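Local coordinates for enterotoxin type A (Staphylococcus aureus, PDB 1DYQ), which activates the host immune system as a superantigen by binding MHC class II and T-cell receptor molecules, and causes staphylococcal food poisoning, at residues F59-F72 with A98-V112. The protein carries 3 engineered substitutions. Residues are numbered along the deposited sequence; the frame is centred on the assembly and turned at random.
Sequences FTDHSWYNDLLVRF and AGGTPNKTACMYGGV. Engineered in segment 59-72: R71 (natural residue Asp). With SO4 (sulfate ion), chain C.
K104 lays its ammonium group over one face of the W64 indole, a cation-pi contact with NZ 3.5 Å from the centroid of the six-membered ring and 15° off its normal. The lysine chain bends twice, at chi3 (98°) and chi4 (54°), and this brings NZ back over the ring while the N66 amide nitrogen ND2 crosses the chain at CD and CE. One water joins NZ to S63 O; another bridges W64 NE1 and K104 N. Next to this pair, A106 CB sits over the centre of the Y65 ring, 3.4 Å from its centroid, as a CH-pi contact, and Y65 OH donates to O2 of a sulfate ion, probably from the crystallisation liquor, at 2.6 Å.

Strands 67-71 and 105-109 then run parallel, L69 N hydrogen-bonding to A106 O at 2.8 Å, one rung of a backbone ladder that also takes in D67, M108, R71 and G110. On one face, L69 CD2 rests against C107 SG, whose disulfide leads to C97; on the other, V70 CG2 meets M108 CE and V70 CG1 meets V112 CG2. Engineered R71 has A98 CB over one guanidinium face and Y109 CE1 over the opposite one. Its NH1 is hydrogen-bonded to Q96 O, and Y109 OH to N208 O.

With strands 52-55 and 86-91 flanking the pair, this parallel pairing of third and fifth strands is characteristic of the OB-fold domain of staphylococcal and streptococcal toxins.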
loop_
_atom_site.group_PDB
_atom_site.type_symbol
_atom_site.label_atom_id
_atom_site.label_comp_id
_atom_site.label_asym_id
_atom_site.label_seq_id
_atom_site.Cartn_x
_atom_site.Cartn_y
_atom_site.Cartn_z
ATOM N N PHE A 59 -2.085 15.718 12.487
ATOM C CA PHE A 59 -1.554 14.971 13.616
ATOM C C PHE A 59 -1.630 15.814 14.903
ATOM O O PHE A 59 -1.106 16.926 14.913
ATOM C CB PHE A 59 -0.092 14.604 13.376
ATOM C CG PHE A 59 0.134 13.724 12.178
ATOM C CD1 PHE A 59 -0.154 12.373 12.274
ATOM C CD2 PHE A 59 0.654 14.219 11.006
ATOM C CE1 PHE A 59 0.026 11.535 11.178
ATOM C CE2 PHE A 59 0.821 13.397 9.898
ATOM C CZ PHE A 59 0.531 12.048 10.007
ATOM N N THR A 60 -2.217 15.243 15.936
ATOM C CA THR A 60 -2.281 15.999 17.209
ATOM C C THR A 60 -1.339 15.423 18.233
ATOM O O THR A 60 -1.048 16.082 19.252
ATOM C CB THR A 60 -3.716 16.015 17.764
ATOM O OG1 THR A 60 -4.181 14.673 17.926
ATOM C CG2 THR A 60 -4.643 16.769 16.825
ATOM N N ASP A 61 -0.859 14.198 18.040
ATOM C CA ASP A 61 -0.003 13.580 19.060
ATOM C C ASP A 61 1.159 12.823 18.483
ATOM O O ASP A 61 1.670 11.878 19.077
ATOM N N HIS A 62 1.656 13.292 17.325
ATOM C CA HIS A 62 2.818 12.643 16.714
ATOM C C HIS A 62 4.106 13.275 17.204
ATOM O O HIS A 62 4.162 14.510 17.335
ATOM C CB HIS A 62 2.705 12.737 15.174
ATOM C CG HIS A 62 3.702 11.799 14.541
ATOM N ND1 HIS A 62 5.025 12.076 14.412
ATOM C CD2 HIS A 62 3.507 10.545 14.047
ATOM C CE1 HIS A 62 5.646 11.049 13.836
ATOM N NE2 HIS A 62 4.735 10.112 13.609
ATOM N N SER A 63 5.141 12.477 17.432
ATOM C CA SER A 63 6.400 13.021 17.958
ATOM C C SER A 63 7.153 13.917 17.030
ATOM O O SER A 63 8.126 14.602 17.481
ATOM C CB SER A 63 7.269 11.848 18.439
ATOM O OG SER A 63 7.487 10.953 17.354
ATOM N N TRP A 64 6.814 14.046 15.762
ATOM C CA TRP A 64 7.463 14.982 14.866
ATOM C C TRP A 64 6.514 15.721 13.975
ATOM O O TRP A 64 6.637 16.936 13.746
ATOM C CB TRP A 64 8.568 14.301 14.024
ATOM C CG TRP A 64 9.456 15.338 13.368
ATOM C CD1 TRP A 64 9.513 15.670 12.059
ATOM C CD2 TRP A 64 10.389 16.186 14.045
ATOM N NE1 TRP A 64 10.425 16.687 11.855
ATOM C CE2 TRP A 64 10.995 16.993 13.071
ATOM C CE3 TRP A 64 10.783 16.326 15.385
ATOM C CZ2 TRP A 64 11.986 17.932 13.384
ATOM C CZ3 TRP A 64 11.764 17.257 15.688
ATOM C CH2 TRP A 64 12.349 18.048 14.696
ATOM N N TYR A 65 5.517 15.030 13.383
ATOM C CA TYR A 65 4.701 15.649 12.382
ATOM C C TYR A 65 3.507 16.425 12.961
ATOM O O TYR A 65 2.860 15.999 13.884
ATOM C CB TYR A 65 4.141 14.614 11.379
ATOM C CG TYR A 65 5.219 13.649 10.903
ATOM C CD1 TYR A 65 6.382 14.109 10.318
ATOM C CD2 TYR A 65 5.006 12.282 10.980
ATOM C CE1 TYR A 65 7.368 13.230 9.880
ATOM C CE2 TYR A 65 5.986 11.398 10.564
ATOM C CZ TYR A 65 7.156 11.881 10.015
ATOM O OH TYR A 65 8.142 10.993 9.605
ATOM N N ASN A 66 3.153 17.476 12.217
ATOM C CA ASN A 66 1.927 18.204 12.463
ATOM C C ASN A 66 0.977 18.074 11.274
ATOM O O ASN A 66 -0.223 17.963 11.481
ATOM C CB ASN A 66 2.247 19.706 12.683
ATOM C CG ASN A 66 2.937 19.929 14.011
ATOM O OD1 ASN A 66 2.589 19.339 15.022
ATOM N ND2 ASN A 66 3.970 20.776 13.992
ATOM N N ASP A 67 1.511 18.087 10.066
ATOM C CA ASP A 67 0.717 18.085 8.849
ATOM C C ASP A 67 0.939 16.794 8.029
ATOM O O ASP A 67 2.006 16.210 8.103
ATOM C CB ASP A 67 1.139 19.264 7.955
ATOM C CG ASP A 67 0.918 20.622 8.594
ATOM O OD1 ASP A 67 0.198 20.736 9.597
ATOM O OD2 ASP A 67 1.487 21.609 8.057
ATOM N N LEU A 68 -0.090 16.450 7.266
ATOM C CA LEU A 68 0.011 15.320 6.327
ATOM C C LEU A 68 -0.183 15.801 4.899
ATOM O O LEU A 68 -1.215 16.437 4.575
ATOM C CB LEU A 68 -1.087 14.283 6.665
ATOM C CG LEU A 68 -1.188 13.108 5.657
ATOM C CD1 LEU A 68 0.049 12.223 5.770
ATOM C CD2 LEU A 68 -2.444 12.272 5.974
ATOM N N LEU A 69 0.772 15.564 4.033
ATOM C CA LEU A 69 0.726 15.906 2.651
ATOM C C LEU A 69 0.453 14.671 1.780
ATOM O O LEU A 69 1.294 13.756 1.856
ATOM C CB LEU A 69 2.036 16.573 2.197
ATOM C CG LEU A 69 2.059 17.042 0.763
ATOM C CD1 LEU A 69 1.053 18.173 0.521
ATOM C CD2 LEU A 69 3.447 17.465 0.306
ATOM N N VAL A 70 -0.625 14.653 1.060
ATOM C CA VAL A 70 -0.928 13.508 0.168
ATOM C C VAL A 70 -0.472 13.850 -1.213
ATOM O O VAL A 70 -0.816 14.932 -1.765
ATOM C CB VAL A 70 -2.413 13.149 0.191
ATOM C CG1 VAL A 70 -2.661 11.925 -0.710
ATOM C CG2 VAL A 70 -2.888 12.873 1.602
ATOM N N ARG A 71 0.310 13.003 -1.865
ATOM C CA ARG A 71 0.894 13.215 -3.154
ATOM C C ARG A 71 0.246 12.326 -4.240
ATOM O O ARG A 71 -0.003 11.146 -3.916
ATOM C CB ARG A 71 2.408 12.918 -3.151
ATOM C CG ARG A 71 3.187 13.695 -2.101
ATOM C CD ARG A 71 4.704 13.369 -2.133
ATOM N NE ARG A 71 5.265 13.700 -3.423
ATOM C CZ ARG A 71 6.465 13.377 -3.879
ATOM N NH1 ARG A 71 7.314 12.693 -3.145
ATOM N NH2 ARG A 71 6.802 13.742 -5.131
ATOM N N PHE A 72 -0.110 12.908 -5.331
ATOM C CA PHE A 72 -0.744 12.166 -6.440
ATOM C C PHE A 72 0.070 12.327 -7.719
ATOM O O PHE A 72 0.827 13.269 -7.919
ATOM C CB PHE A 72 -2.160 12.714 -6.653
ATOM C CG PHE A 72 -3.056 12.667 -5.477
ATOM C CD1 PHE A 72 -3.764 11.508 -5.126
ATOM C CD2 PHE A 72 -3.194 13.762 -4.630
ATOM C CE1 PHE A 72 -4.599 11.485 -4.034
ATOM C CE2 PHE A 72 -4.024 13.743 -3.535
ATOM C CZ PHE A 72 -4.759 12.605 -3.240
ATOM N N ALA A 98 9.149 15.111 -1.157
ATOM C CA ALA A 98 10.101 15.711 -2.092
ATOM C C ALA A 98 10.787 16.900 -1.417
ATOM O O ALA A 98 10.296 17.393 -0.398
ATOM C CB ALA A 98 9.415 16.174 -3.371
ATOM N N GLY A 99 11.926 17.309 -1.983
ATOM C CA GLY A 99 12.697 18.393 -1.372
ATOM C C GLY A 99 11.874 19.661 -1.212
ATOM O O GLY A 99 11.103 20.078 -2.065
ATOM N N GLY A 100 12.091 20.343 -0.078
ATOM C CA GLY A 100 11.407 21.582 0.206
ATOM C C GLY A 100 10.031 21.438 0.789
ATOM O O GLY A 100 9.281 22.409 0.951
ATOM N N THR A 101 9.643 20.209 1.183
ATOM C CA THR A 101 8.346 20.073 1.912
ATOM C C THR A 101 8.610 20.639 3.305
ATOM O O THR A 101 9.688 20.428 3.858
ATOM C CB THR A 101 7.966 18.578 1.985
ATOM O OG1 THR A 101 7.803 18.113 0.620
ATOM C CG2 THR A 101 6.651 18.352 2.694
ATOM N N PRO A 102 7.627 21.300 3.885
ATOM C CA PRO A 102 7.830 21.945 5.178
ATOM C C PRO A 102 8.231 20.988 6.262
ATOM O O PRO A 102 7.907 19.795 6.293
ATOM C CB PRO A 102 6.554 22.694 5.431
ATOM C CG PRO A 102 5.991 22.955 4.056
ATOM C CD PRO A 102 6.338 21.674 3.285
ATOM N N ASN A 103 9.131 21.493 7.124
ATOM C CA ASN A 103 9.542 20.789 8.335
ATOM C C ASN A 103 8.239 20.250 9.011
ATOM O O ASN A 103 7.279 21.040 9.078
ATOM C CB ASN A 103 9.986 21.904 9.359
ATOM C CG ASN A 103 11.440 22.222 9.314
ATOM O OD1 ASN A 103 12.287 21.421 9.738
ATOM N ND2 ASN A 103 11.795 23.412 8.838
ATOM N N LYS A 104 8.251 19.141 9.626
ATOM C CA LYS A 104 7.204 18.519 10.407
ATOM C C LYS A 104 5.998 18.189 9.542
ATOM O O LYS A 104 4.856 18.032 9.996
ATOM C CB LYS A 104 6.840 19.366 11.621
ATOM C CG LYS A 104 8.005 19.706 12.573
ATOM C CD LYS A 104 7.438 20.550 13.748
ATOM C CE LYS A 104 7.181 19.631 14.955
ATOM N NZ LYS A 104 8.461 18.888 15.273
ATOM N N THR A 105 6.214 18.046 8.240
ATOM C CA THR A 105 5.120 17.570 7.357
ATOM C C THR A 105 5.474 16.115 7.030
ATOM O O THR A 105 6.641 15.796 6.744
ATOM C CB THR A 105 5.019 18.391 6.080
ATOM O OG1 THR A 105 4.634 19.733 6.468
ATOM C CG2 THR A 105 3.952 17.862 5.118
ATOM N N ALA A 106 4.497 15.229 7.033
ATOM C CA ALA A 106 4.761 13.831 6.608
ATOM C C ALA A 106 4.072 13.561 5.293
ATOM O O ALA A 106 3.025 14.191 5.042
ATOM C CB ALA A 106 4.200 12.847 7.641
ATOM N N CYS A 107 4.570 12.718 4.397
ATOM C CA CYS A 107 3.951 12.521 3.111
ATOM C C CYS A 107 3.444 11.080 2.925
ATOM O O CYS A 107 4.017 10.126 3.439
ATOM C CB CYS A 107 4.939 12.846 1.970
ATOM S SG CYS A 107 5.363 14.645 1.961
ATOM N N MET A 108 2.332 10.990 2.233
ATOM C CA MET A 108 1.759 9.677 1.839
ATOM C C MET A 108 1.505 9.717 0.354
ATOM O O MET A 108 1.171 10.800 -0.205
ATOM C CB MET A 108 0.480 9.498 2.620
ATOM C CG MET A 108 -0.586 8.587 2.135
ATOM S SD MET A 108 -1.780 8.332 3.501
ATOM C CE MET A 108 -3.172 9.221 2.874
ATOM N N TYR A 109 1.631 8.607 -0.355
ATOM C CA TYR A 109 1.352 8.503 -1.754
ATOM C C TYR A 109 -0.055 7.937 -1.991
ATOM O O TYR A 109 -0.311 6.810 -1.536
ATOM C CB TYR A 109 2.357 7.587 -2.440
ATOM C CG TYR A 109 3.784 8.063 -2.513
ATOM C CD1 TYR A 109 4.128 9.087 -3.394
ATOM C CD2 TYR A 109 4.783 7.396 -1.822
ATOM C CE1 TYR A 109 5.464 9.469 -3.521
ATOM C CE2 TYR A 109 6.107 7.762 -1.961
ATOM C CZ TYR A 109 6.421 8.811 -2.792
ATOM O OH TYR A 109 7.764 9.132 -2.973
ATOM N N GLY A 110 -0.950 8.740 -2.521
ATOM C CA GLY A 110 -2.342 8.232 -2.677
ATOM C C GLY A 110 -2.984 7.912 -1.359
ATOM O O GLY A 110 -2.811 8.602 -0.338
ATOM N N GLY A 111 -3.759 6.808 -1.308
ATOM C CA GLY A 111 -4.420 6.392 -0.087
ATOM C C GLY A 111 -5.799 7.001 0.120
ATOM O O GLY A 111 -6.315 6.855 1.252
ATOM N N VAL A 112 -6.338 7.727 -0.845
ATOM C CA VAL A 112 -7.584 8.469 -0.606
ATOM C C VAL A 112 -8.763 7.872 -1.357
ATOM O O VAL A 112 -8.658 7.514 -2.521
ATOM C CB VAL A 112 -7.372 9.922 -1.109
ATOM C CG1 VAL A 112 -8.583 10.801 -0.801
ATOM C CG2 VAL A 112 -6.133 10.494 -0.437
HETATM S S SO4 C . 11.529 11.032 8.733
HETATM O O1 SO4 C . 12.366 10.234 9.624
HETATM O O2 SO4 C . 10.522 11.894 9.422
HETATM O O3 SO4 C . 10.699 10.070 7.828
HETATM O O4 SO4 C . 12.363 11.822 7.753
HETATM O O HOH W 1 7.857 17.452 17.626
HETATM O O HOH W 2 10.202 17.493 9.107
HETATM O O HOH W 3 2.957 21.625 5.800
HETATM O O HOH W 4 9.586 10.465 -3.867
#